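Long-range contacts in sorbitol dehydrogenase (Gluconobacter oxydans, PDB 5ITG), which probably oxidises D-sorbitol to L-sorbose, passing hydride from a CH-OH group of the sugar alcohol to an NADP cofactor: residues N13-I24 with V95-D103; K439-L447 with D464-R475. One frame throughout, in Å; residues are numbered along the deposited sequence.

Contact 1 comes first along the chain. It returns strand 93-106 to the N-terminal residues N13-I24. The 70 residues between include strands 26-31, 56-61 and 82-87 and helices 35-39, 41-46 and 66-77. Contact 1 thus ties the N-terminal arm to the mixed sheet of the Rossmann domain. Contact 2 opens only after this loop has closed, so the two contacts lie in series and neither nest nor cross. It closes a short loop of 16 residues near the C terminus and lays the chain after helix 432-439 against helix 461-477. The contacts lie on opposite sides of the chain's centre. The centres of contact 1 and contact 2 are about 57 Å apart.

Contact 1: residues N13-I24 with V95-D103; sequences NVQAPPYDIDGI and VRVMGALRD
V14 packs against V95 and V97 in the tight part of this contact. Its CG2 meets V95 CG1 at 3.5 Å, and its CG1 meets V97 CG2 at 3.7 Å. All three residues are buried. The backbones are joined beside them. Q15 N donates to V95 O (3.0 Å, 170° at the hydrogen), and V97 N donates to Q15 O (2.8 Å). P17 follows, with CG and CD against V97 O.

Further on, the Y19 hydroxyl reaches the backbone at G99, where a CB would fall 2.8 Å from Y19 OH. The hydroxyl is hydrogen-bonded to E46, which also accepts from G99 N.

The other face of the paired strands is looser. The exposed Q15 and the partly exposed R96 run side by side. Q15 OE1 sits over the guanidinium face, 3.0 Å from R96 CZ, but makes no hydrogen bond to it. At the far end I21 is extended, its CG1 anti to the backbone N (chi1 -176°), which carries CD1 over the R102 guanidinium. R102 NE donates to G99 O at 2.7 Å, and this holds that plane in place.

Q15 and R96 form a parallel bridge, by which a short N-terminal strand joins strand 93-106 of the Rossmann-domain sheet.

Contact 2: residues K439-L447 with D464-R475; sequences KADDFESSL and DQKVIVLRKIIR
F443 is the main anchor of the loop on helix 461-477. Its CB faces I468 CG2 at 4.3 Å. CG lies beside the backbone N (chi1 -61°), which directs the ring between K472, R471 and R475. F443 CD2 is 3.2 Å from K472 NZ, and F443 CD1 meets R471 CB obliquely at 3.8 Å. K472 CG lies over one face, nearest CD2 and CE2 and 3.8 Å from the F443 ring centroid, in a CH-pi contact. Toward the tip, CE1 and CZ run up to the R475 guanidinium, though the modelled closeness of CE1 is doubtful. With an alanine at F443, K472 and the R471 CB would probably lose the surface they rest on, leaving a gap between loop and helix.

R475 NH1 also makes a weak bond to D441 O (2.8 Å), at the guanidinium edge. Water 1 links R471 NH1 with D442 OD1 and S446 N. D442 OD1 also accepts from E444 N, an Asx turn, and from S445 N, an Asx motif, both from the same face of the carboxylate. L447 closes the end near D464, its CD2 3.8 Å from V467 CG1 and its CD1 3.9 Å from I468 CG1.

E411 of helix 400-412 forms salt bridges with both R471 and R475. The two arginines thus tie helix 461-477 to helix 400-412, which the loop after helix 432-439 also touches, S446 resting on L410.

Contact 1: residues N13-I24 with V95-D103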
loop_
_atom_site.group_PDB
_atom_site.type_symbol
_atom_site.label_atom_id
_atom_site.label_comp_id
_atom_site.label_asym_id
_atom_site.label_seq_id
_atom_site.Cartn_x
_atom_site.Cartn_y
_atom_site.Cartn_z
ATOM N N ASN A 13 -25.357 7.151 15.623
ATOM C CA ASN A 13 -24.371 7.523 14.608
ATOM C C ASN A 13 -23.386 6.405 14.267
ATOM O O ASN A 13 -22.712 6.455 13.238
ATOM C CB ASN A 13 -23.588 8.749 15.079
ATOM C CG ASN A 13 -22.693 8.441 16.264
ATOM O OD1 ASN A 13 -23.156 7.945 17.294
ATOM N ND2 ASN A 13 -21.401 8.732 16.125
ATOM N N VAL A 14 -23.301 5.401 15.132
ATOM C CA VAL A 14 -22.381 4.291 14.921
ATOM C C VAL A 14 -23.076 3.081 14.307
ATOM O O VAL A 14 -24.063 2.587 14.845
ATOM C CB VAL A 14 -21.728 3.864 16.251
ATOM C CG1 VAL A 14 -20.706 2.769 16.005
ATOM C CG2 VAL A 14 -21.077 5.064 16.914
ATOM N N GLN A 15 -22.561 2.606 13.176
ATOM C CA GLN A 15 -23.143 1.444 12.517
ATOM C C GLN A 15 -22.557 0.170 13.112
ATOM O O GLN A 15 -21.397 0.141 13.515
ATOM C CB GLN A 15 -22.866 1.478 11.011
ATOM C CG GLN A 15 -23.295 0.208 10.282
ATOM C CD GLN A 15 -23.008 0.252 8.792
ATOM O OE1 GLN A 15 -21.902 0.594 8.370
ATOM N NE2 GLN A 15 -24.002 -0.107 7.986
ATOM N N ALA A 16 -23.365 -0.884 13.168
ATOM C CA ALA A 16 -22.910 -2.157 13.706
ATOM C C ALA A 16 -22.747 -3.150 12.563
ATOM O O ALA A 16 -23.191 -2.899 11.443
ATOM C CB ALA A 16 -23.918 -2.684 14.720
ATOM N N PRO A 17 -22.095 -4.290 12.826
ATOM C CA PRO A 17 -21.916 -5.280 11.763
ATOM C C PRO A 17 -23.261 -5.597 11.120
ATOM O O PRO A 17 -24.229 -5.884 11.813
ATOM C CB PRO A 17 -21.329 -6.470 12.510
ATOM C CG PRO A 17 -20.503 -5.806 13.569
ATOM C CD PRO A 17 -21.423 -4.718 14.064
ATOM N N PRO A 18 -23.339 -5.538 9.783
ATOM C CA PRO A 18 -24.583 -5.822 9.061
ATOM C C PRO A 18 -24.865 -7.313 8.871
ATOM O O PRO A 18 -25.163 -7.759 7.762
ATOM C CB PRO A 18 -24.368 -5.111 7.733
ATOM C CG PRO A 18 -22.905 -5.351 7.491
ATOM C CD PRO A 18 -22.296 -5.056 8.858
ATOM N N TYR A 19 -24.773 -8.076 9.955
ATOM C CA TYR A 19 -25.010 -9.517 9.912
ATOM C C TYR A 19 -25.013 -10.074 11.331
ATOM O O TYR A 19 -24.566 -9.411 12.262
ATOM C CB TYR A 19 -23.914 -10.198 9.086
ATOM C CG TYR A 19 -22.517 -9.845 9.547
ATOM C CD1 TYR A 19 -21.971 -10.420 10.694
ATOM C CD2 TYR A 19 -21.756 -8.904 8.857
ATOM C CE1 TYR A 19 -20.707 -10.069 11.142
ATOM C CE2 TYR A 19 -20.487 -8.542 9.297
ATOM C CZ TYR A 19 -19.970 -9.129 10.438
ATOM O OH TYR A 19 -18.720 -8.782 10.874
ATOM N N ASP A 20 -25.526 -11.289 11.499
ATOM C CA ASP A 20 -25.557 -11.905 12.818
ATOM C C ASP A 20 -24.133 -12.342 13.145
ATOM O O ASP A 20 -23.612 -13.278 12.539
ATOM C CB ASP A 20 -26.483 -13.123 12.818
ATOM C CG ASP A 20 -26.827 -13.590 14.221
ATOM O OD1 ASP A 20 -25.942 -13.529 15.105
ATOM O OD2 ASP A 20 -27.978 -14.030 14.435
ATOM N N ILE A 21 -23.507 -11.664 14.101
ATOM C CA ILE A 21 -22.135 -11.976 14.481
ATOM C C ILE A 21 -21.976 -13.414 14.982
ATOM O O ILE A 21 -20.887 -13.985 14.924
ATOM C CB ILE A 21 -21.626 -10.997 15.566
ATOM C CG1 ILE A 21 -20.154 -11.280 15.880
ATOM C CG2 ILE A 21 -22.479 -11.118 16.824
ATOM C CD1 ILE A 21 -19.608 -10.482 17.044
ATOM N N ASP A 22 -23.066 -14.002 15.465
ATOM C CA ASP A 22 -23.019 -15.370 15.976
ATOM C C ASP A 22 -23.097 -16.411 14.867
ATOM O O ASP A 22 -22.766 -17.577 15.079
ATOM C CB ASP A 22 -24.164 -15.611 16.965
ATOM C CG ASP A 22 -24.165 -14.619 18.109
ATOM O OD1 ASP A 22 -23.123 -14.494 18.794
ATOM O OD2 ASP A 22 -25.211 -13.968 18.326
ATOM N N GLY A 23 -23.530 -15.990 13.684
ATOM C CA GLY A 23 -23.657 -16.921 12.578
ATOM C C GLY A 23 -22.448 -17.095 11.676
ATOM O O GLY A 23 -22.376 -18.066 10.925
ATOM N N ILE A 24 -21.491 -16.176 11.742
ATOM C CA ILE A 24 -20.320 -16.281 10.884
ATOM C C ILE A 24 -19.278 -17.272 11.393
ATOM O O ILE A 24 -19.085 -17.429 12.600
ATOM C CB ILE A 24 -19.656 -14.894 10.669
ATOM C CG1 ILE A 24 -19.120 -14.338 11.992
ATOM C CG2 ILE A 24 -20.674 -13.933 10.078
ATOM C CD1 ILE A 24 -18.399 -13.003 11.852
ATOM N N VAL A 95 -18.705 6.266 11.309
ATOM C CA VAL A 95 -18.026 5.261 12.119
ATOM C C VAL A 95 -18.840 3.981 12.237
ATOM O O VAL A 95 -20.072 4.010 12.299
ATOM C CB VAL A 95 -17.693 5.803 13.536
ATOM C CG1 VAL A 95 -18.965 6.145 14.287
ATOM C CG2 VAL A 95 -16.873 4.775 14.302
ATOM N N ARG A 96 -18.139 2.851 12.253
ATOM C CA ARG A 96 -18.793 1.554 12.345
ATOM C C ARG A 96 -17.974 0.583 13.185
ATOM O O ARG A 96 -16.753 0.715 13.297
ATOM C CB ARG A 96 -18.994 0.973 10.943
ATOM C CG ARG A 96 -17.693 0.700 10.188
ATOM C CD ARG A 96 -17.977 0.292 8.756
ATOM N NE ARG A 96 -18.880 -0.852 8.703
ATOM C CZ ARG A 96 -19.566 -1.219 7.626
ATOM N NH1 ARG A 96 -19.456 -0.528 6.498
ATOM N NH2 ARG A 96 -20.362 -2.278 7.676
ATOM N N VAL A 97 -18.658 -0.383 13.789
ATOM C CA VAL A 97 -17.999 -1.395 14.599
ATOM C C VAL A 97 -17.858 -2.616 13.701
ATOM O O VAL A 97 -18.847 -3.171 13.225
ATOM C CB VAL A 97 -18.837 -1.743 15.853
ATOM C CG1 VAL A 97 -18.149 -2.832 16.664
ATOM C CG2 VAL A 97 -19.022 -0.499 16.701
HETATM N N MSE A 98 -16.614 -3.014 13.467
HETATM C CA MSE A 98 -16.282 -4.137 12.602
HETATM C C MSE A 98 -16.315 -5.483 13.323
HETATM O O MSE A 98 -15.748 -5.622 14.402
HETATM C CB MSE A 98 -14.884 -3.914 12.028
HETATM C CG MSE A 98 -14.710 -2.585 11.312
HETATM SE SE MSE A 98 -15.283 -2.705 9.486
HETATM C CE MSE A 98 -13.801 -3.769 8.838
ATOM N N GLY A 99 -16.950 -6.479 12.710
ATOM C CA GLY A 99 -17.025 -7.789 13.334
ATOM C C GLY A 99 -16.376 -8.951 12.592
ATOM O O GLY A 99 -16.373 -10.075 13.096
ATOM N N ALA A 100 -15.805 -8.692 11.417
ATOM C CA ALA A 100 -15.180 -9.746 10.614
ATOM C C ALA A 100 -14.052 -10.538 11.289
ATOM O O ALA A 100 -13.887 -11.730 11.024
ATOM C CB ALA A 100 -14.677 -9.161 9.291
ATOM N N LEU A 101 -13.277 -9.876 12.142
ATOM C CA LEU A 101 -12.165 -10.515 12.848
ATOM C C LEU A 101 -12.733 -11.208 14.081
ATOM O O LEU A 101 -13.049 -10.548 15.068
ATOM C CB LEU A 101 -11.141 -9.458 13.265
ATOM C CG LEU A 101 -9.838 -9.905 13.928
ATOM C CD1 LEU A 101 -9.044 -10.795 12.982
ATOM C CD2 LEU A 101 -9.033 -8.676 14.303
ATOM N N ARG A 102 -12.853 -12.533 14.024
ATOM C CA ARG A 102 -13.440 -13.284 15.128
ATOM C C ARG A 102 -12.491 -13.851 16.176
ATOM O O ARG A 102 -12.932 -14.322 17.221
ATOM C CB ARG A 102 -14.329 -14.403 14.578
ATOM C CG ARG A 102 -15.625 -13.908 13.933
ATOM C CD ARG A 102 -16.543 -13.226 14.947
ATOM N NE ARG A 102 -16.249 -11.803 15.116
ATOM C CZ ARG A 102 -16.048 -11.207 16.289
ATOM N NH1 ARG A 102 -16.102 -11.909 17.414
ATOM N NH2 ARG A 102 -15.803 -9.903 16.341
ATOM N N ASP A 103 -11.194 -13.821 15.903
ATOM C CA ASP A 103 -10.230 -14.309 16.876
ATOM C C ASP A 103 -8.876 -13.699 16.570
ATOM O O ASP A 103 -8.565 -13.405 15.412
ATOM C CB ASP A 103 -10.126 -15.837 16.831
ATOM C CG ASP A 103 -9.725 -16.437 18.176
ATOM O OD1 ASP A 103 -9.111 -15.720 18.999
ATOM O OD2 ASP A 103 -10.020 -17.631 18.404
#

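Contact 2: residues K439-L447 with D464-R475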
loop_
_atom_site.group_PDB
_atom_site.type_symbol
_atom_site.label_atom_id
_atom_site.label_comp_id
_atom_site.label_asym_id
_atom_site.label_seq_id
_atom_site.Cartn_x
_atom_site.Cartn_y
_atom_site.Cartn_z
ATOM N N LYS A 439 23.385 20.406 -6.258
ATOM C CA LYS A 439 23.540 21.742 -5.694
ATOM C C LYS A 439 24.353 22.706 -6.549
ATOM O O LYS A 439 24.486 23.879 -6.202
ATOM C CB LYS A 439 24.145 21.650 -4.289
ATOM C CG LYS A 439 23.270 20.887 -3.309
ATOM C CD LYS A 439 23.801 20.972 -1.893
ATOM C CE LYS A 439 22.888 20.232 -0.927
ATOM N NZ LYS A 439 21.504 20.797 -0.921
ATOM N N ALA A 440 24.887 22.224 -7.666
ATOM C CA ALA A 440 25.664 23.082 -8.553
ATOM C C ALA A 440 24.848 24.339 -8.862
ATOM O O ALA A 440 23.618 24.309 -8.830
ATOM C CB ALA A 440 25.998 22.343 -9.839
ATOM N N ASP A 441 25.530 25.442 -9.152
ATOM C CA ASP A 441 24.831 26.686 -9.450
ATOM C C ASP A 441 24.434 26.801 -10.909
ATOM O O ASP A 441 23.642 27.674 -11.271
ATOM C CB ASP A 441 25.680 27.895 -9.056
ATOM C CG ASP A 441 25.782 28.062 -7.557
ATOM O OD1 ASP A 441 24.728 27.993 -6.884
ATOM O OD2 ASP A 441 26.908 28.271 -7.052
ATOM N N ASP A 442 24.981 25.931 -11.752
ATOM C CA ASP A 442 24.632 25.968 -13.162
ATOM C C ASP A 442 23.244 25.369 -13.321
ATOM O O ASP A 442 22.533 25.161 -12.335
ATOM C CB ASP A 442 25.648 25.190 -14.001
ATOM C CG ASP A 442 25.708 23.724 -13.637
ATOM O OD1 ASP A 442 24.667 23.039 -13.740
ATOM O OD2 ASP A 442 26.802 23.255 -13.252
ATOM N N PHE A 443 22.860 25.087 -14.560
ATOM C CA PHE A 443 21.543 24.530 -14.836
ATOM C C PHE A 443 21.627 23.269 -15.685
ATOM O O PHE A 443 20.607 22.794 -16.184
ATOM C CB PHE A 443 20.695 25.567 -15.572
ATOM C CG PHE A 443 20.474 26.832 -14.796
ATOM C CD1 PHE A 443 19.568 26.866 -13.741
ATOM C CD2 PHE A 443 21.169 27.991 -15.120
ATOM C CE1 PHE A 443 19.357 28.037 -13.021
ATOM C CE2 PHE A 443 20.965 29.166 -14.408
ATOM C CZ PHE A 443 20.056 29.190 -13.355
ATOM N N GLU A 444 22.832 22.726 -15.844
ATOM C CA GLU A 444 23.027 21.537 -16.671
ATOM C C GLU A 444 23.545 20.308 -15.936
ATOM O O GLU A 444 23.155 19.185 -16.246
ATOM C CB GLU A 444 23.998 21.856 -17.805
ATOM C CG GLU A 444 23.615 23.060 -18.634
ATOM C CD GLU A 444 24.720 23.474 -19.585
ATOM O OE1 GLU A 444 25.139 22.636 -20.413
ATOM O OE2 GLU A 444 25.168 24.640 -19.503
ATOM N N SER A 445 24.432 20.523 -14.972
ATOM C CA SER A 445 25.032 19.426 -14.226
ATOM C C SER A 445 24.086 18.371 -13.667
ATOM O O SER A 445 24.295 17.183 -13.896
ATOM C CB SER A 445 25.893 19.973 -13.086
ATOM O OG SER A 445 26.965 20.741 -13.597
ATOM N N SER A 446 23.053 18.792 -12.941
ATOM C CA SER A 446 22.134 17.830 -12.338
ATOM C C SER A 446 21.290 17.012 -13.315
ATOM O O SER A 446 20.548 16.128 -12.900
ATOM C CB SER A 446 21.238 18.509 -11.282
ATOM O OG SER A 446 20.560 19.635 -11.795
ATOM N N LEU A 447 21.409 17.288 -14.610
ATOM C CA LEU A 447 20.670 16.510 -15.599
ATOM C C LEU A 447 21.271 15.106 -15.625
ATOM O O LEU A 447 20.641 14.153 -16.080
ATOM C CB LEU A 447 20.772 17.152 -16.984
ATOM C CG LEU A 447 19.906 18.390 -17.238
ATOM C CD1 LEU A 447 20.230 18.984 -18.596
ATOM C CD2 LEU A 447 18.438 18.004 -17.173
ATOM N N ASP A 464 16.021 17.888 -22.554
ATOM C CA ASP A 464 17.018 18.501 -21.686
ATOM C C ASP A 464 17.137 20.012 -21.881
ATOM O O ASP A 464 17.277 20.760 -20.911
ATOM C CB ASP A 464 18.378 17.813 -21.865
ATOM C CG ASP A 464 18.343 16.337 -21.460
ATOM O OD1 ASP A 464 17.520 15.968 -20.589
ATOM O OD2 ASP A 464 19.142 15.545 -22.001
ATOM N N GLN A 465 17.069 20.465 -23.128
ATOM C CA GLN A 465 17.156 21.890 -23.413
ATOM C C GLN A 465 15.980 22.632 -22.782
ATOM O O GLN A 465 16.154 23.695 -22.186
ATOM C CB GLN A 465 17.185 22.129 -24.927
ATOM C CG GLN A 465 18.564 21.926 -25.554
ATOM C CD GLN A 465 18.505 21.726 -27.058
ATOM O OE1 GLN A 465 17.856 22.490 -27.777
ATOM N NE2 GLN A 465 19.191 20.694 -27.544
ATOM N N LYS A 466 14.784 22.065 -22.915
ATOM C CA LYS A 466 13.587 22.670 -22.346
ATOM C C LYS A 466 13.708 22.719 -20.830
ATOM O O LYS A 466 13.325 23.704 -20.198
ATOM C CB LYS A 466 12.345 21.865 -22.740
ATOM C CG LYS A 466 11.047 22.361 -22.128
ATOM C CD LYS A 466 10.604 23.692 -22.719
ATOM C CE LYS A 466 9.223 24.076 -22.202
ATOM N NZ LYS A 466 8.720 25.337 -22.821
ATOM N N VAL A 467 14.244 21.651 -20.247
ATOM C CA VAL A 467 14.423 21.587 -18.800
ATOM C C VAL A 467 15.314 22.731 -18.336
ATOM O O VAL A 467 15.024 23.394 -17.342
ATOM C CB VAL A 467 15.064 20.240 -18.368
ATOM C CG1 VAL A 467 15.478 20.301 -16.898
ATOM C CG2 VAL A 467 14.060 19.091 -18.570
ATOM N N ILE A 468 16.403 22.949 -19.063
ATOM C CA ILE A 468 17.354 24.008 -18.743
ATOM C C ILE A 468 16.651 25.365 -18.791
ATOM O O ILE A 468 16.784 26.176 -17.874
ATOM C CB ILE A 468 18.546 23.980 -19.740
ATOM C CG1 ILE A 468 19.388 22.723 -19.488
ATOM C CG2 ILE A 468 19.377 25.254 -19.614
ATOM C CD1 ILE A 468 20.525 22.532 -20.460
ATOM N N VAL A 469 15.892 25.596 -19.859
ATOM C CA VAL A 469 15.145 26.838 -20.026
ATOM C C VAL A 469 14.206 27.091 -18.843
ATOM O O VAL A 469 14.124 28.215 -18.335
ATOM C CB VAL A 469 14.322 26.811 -21.344
ATOM C CG1 VAL A 469 13.263 27.917 -21.343
ATOM C CG2 VAL A 469 15.255 26.996 -22.534
ATOM N N LEU A 470 13.515 26.044 -18.392
ATOM C CA LEU A 470 12.574 26.168 -17.278
ATOM C C LEU A 470 13.255 26.352 -15.926
ATOM O O LEU A 470 12.757 27.095 -15.078
ATOM C CB LEU A 470 11.634 24.951 -17.236
ATOM C CG LEU A 470 10.781 24.782 -18.501
ATOM C CD1 LEU A 470 9.922 23.534 -18.404
ATOM C CD2 LEU A 470 9.911 26.019 -18.699
ATOM N N ARG A 471 14.385 25.677 -15.718
ATOM C CA ARG A 471 15.117 25.816 -14.462
ATOM C C ARG A 471 15.531 27.276 -14.335
ATOM O O ARG A 471 15.487 27.855 -13.251
ATOM C CB ARG A 471 16.377 24.944 -14.438
ATOM C CG ARG A 471 16.136 23.445 -14.282
ATOM C CD ARG A 471 17.448 22.717 -13.985
ATOM N NE ARG A 471 18.002 23.121 -12.696
ATOM C CZ ARG A 471 19.163 22.701 -12.197
ATOM N NH1 ARG A 471 19.923 21.852 -12.878
ATOM N NH2 ARG A 471 19.561 23.131 -11.005
ATOM N N LYS A 472 15.937 27.859 -15.456
ATOM C CA LYS A 472 16.363 29.254 -15.472
ATOM C C LYS A 472 15.220 30.174 -15.065
ATOM O O LYS A 472 15.404 31.085 -14.258
ATOM C CB LYS A 472 16.885 29.625 -16.863
ATOM C CG LYS A 472 18.309 29.145 -17.125
ATOM C CD LYS A 472 18.684 29.303 -18.590
ATOM C CE LYS A 472 20.195 29.319 -18.794
ATOM N NZ LYS A 472 20.877 28.093 -18.296
ATOM N N ILE A 473 14.037 29.926 -15.613
ATOM C CA ILE A 473 12.867 30.731 -15.288
ATOM C C ILE A 473 12.489 30.550 -13.817
ATOM O O ILE A 473 12.206 31.522 -13.119
ATOM C CB ILE A 473 11.671 30.340 -16.171
ATOM C CG1 ILE A 473 11.978 30.688 -17.630
ATOM C CG2 ILE A 473 10.404 31.046 -15.680
ATOM C CD1 ILE A 473 10.920 30.241 -18.613
ATOM N N ILE A 474 12.496 29.302 -13.354
ATOM C CA ILE A 474 12.160 28.996 -11.969
ATOM C C ILE A 474 13.077 29.710 -10.987
ATOM O O ILE A 474 12.628 30.222 -9.965
ATOM C CB ILE A 474 12.270 27.481 -11.663
ATOM C CG1 ILE A 474 11.160 26.711 -12.381
ATOM C CG2 ILE A 474 12.195 27.253 -10.159
ATOM C CD1 ILE A 474 11.217 25.218 -12.156
ATOM N N ARG A 475 14.370 29.732 -11.282
ATOM C CA ARG A 475 15.298 30.369 -10.362
ATOM C C ARG A 475 15.184 31.889 -10.340
ATOM O O ARG A 475 15.347 32.509 -9.292
ATOM C CB ARG A 475 16.740 29.973 -10.677
ATOM C CG ARG A 475 17.697 30.342 -9.550
ATOM C CD ARG A 475 19.027 29.678 -9.714
ATOM N NE ARG A 475 18.905 28.229 -9.816
ATOM C CZ ARG A 475 19.943 27.420 -9.983
ATOM N NH1 ARG A 475 21.165 27.928 -10.056
ATOM N NH2 ARG A 475 19.762 26.115 -10.106
HETATM O O HOH W 1 22.788 21.681 -12.015
HETATM O O HOH W 2 18.570 14.108 -18.158
#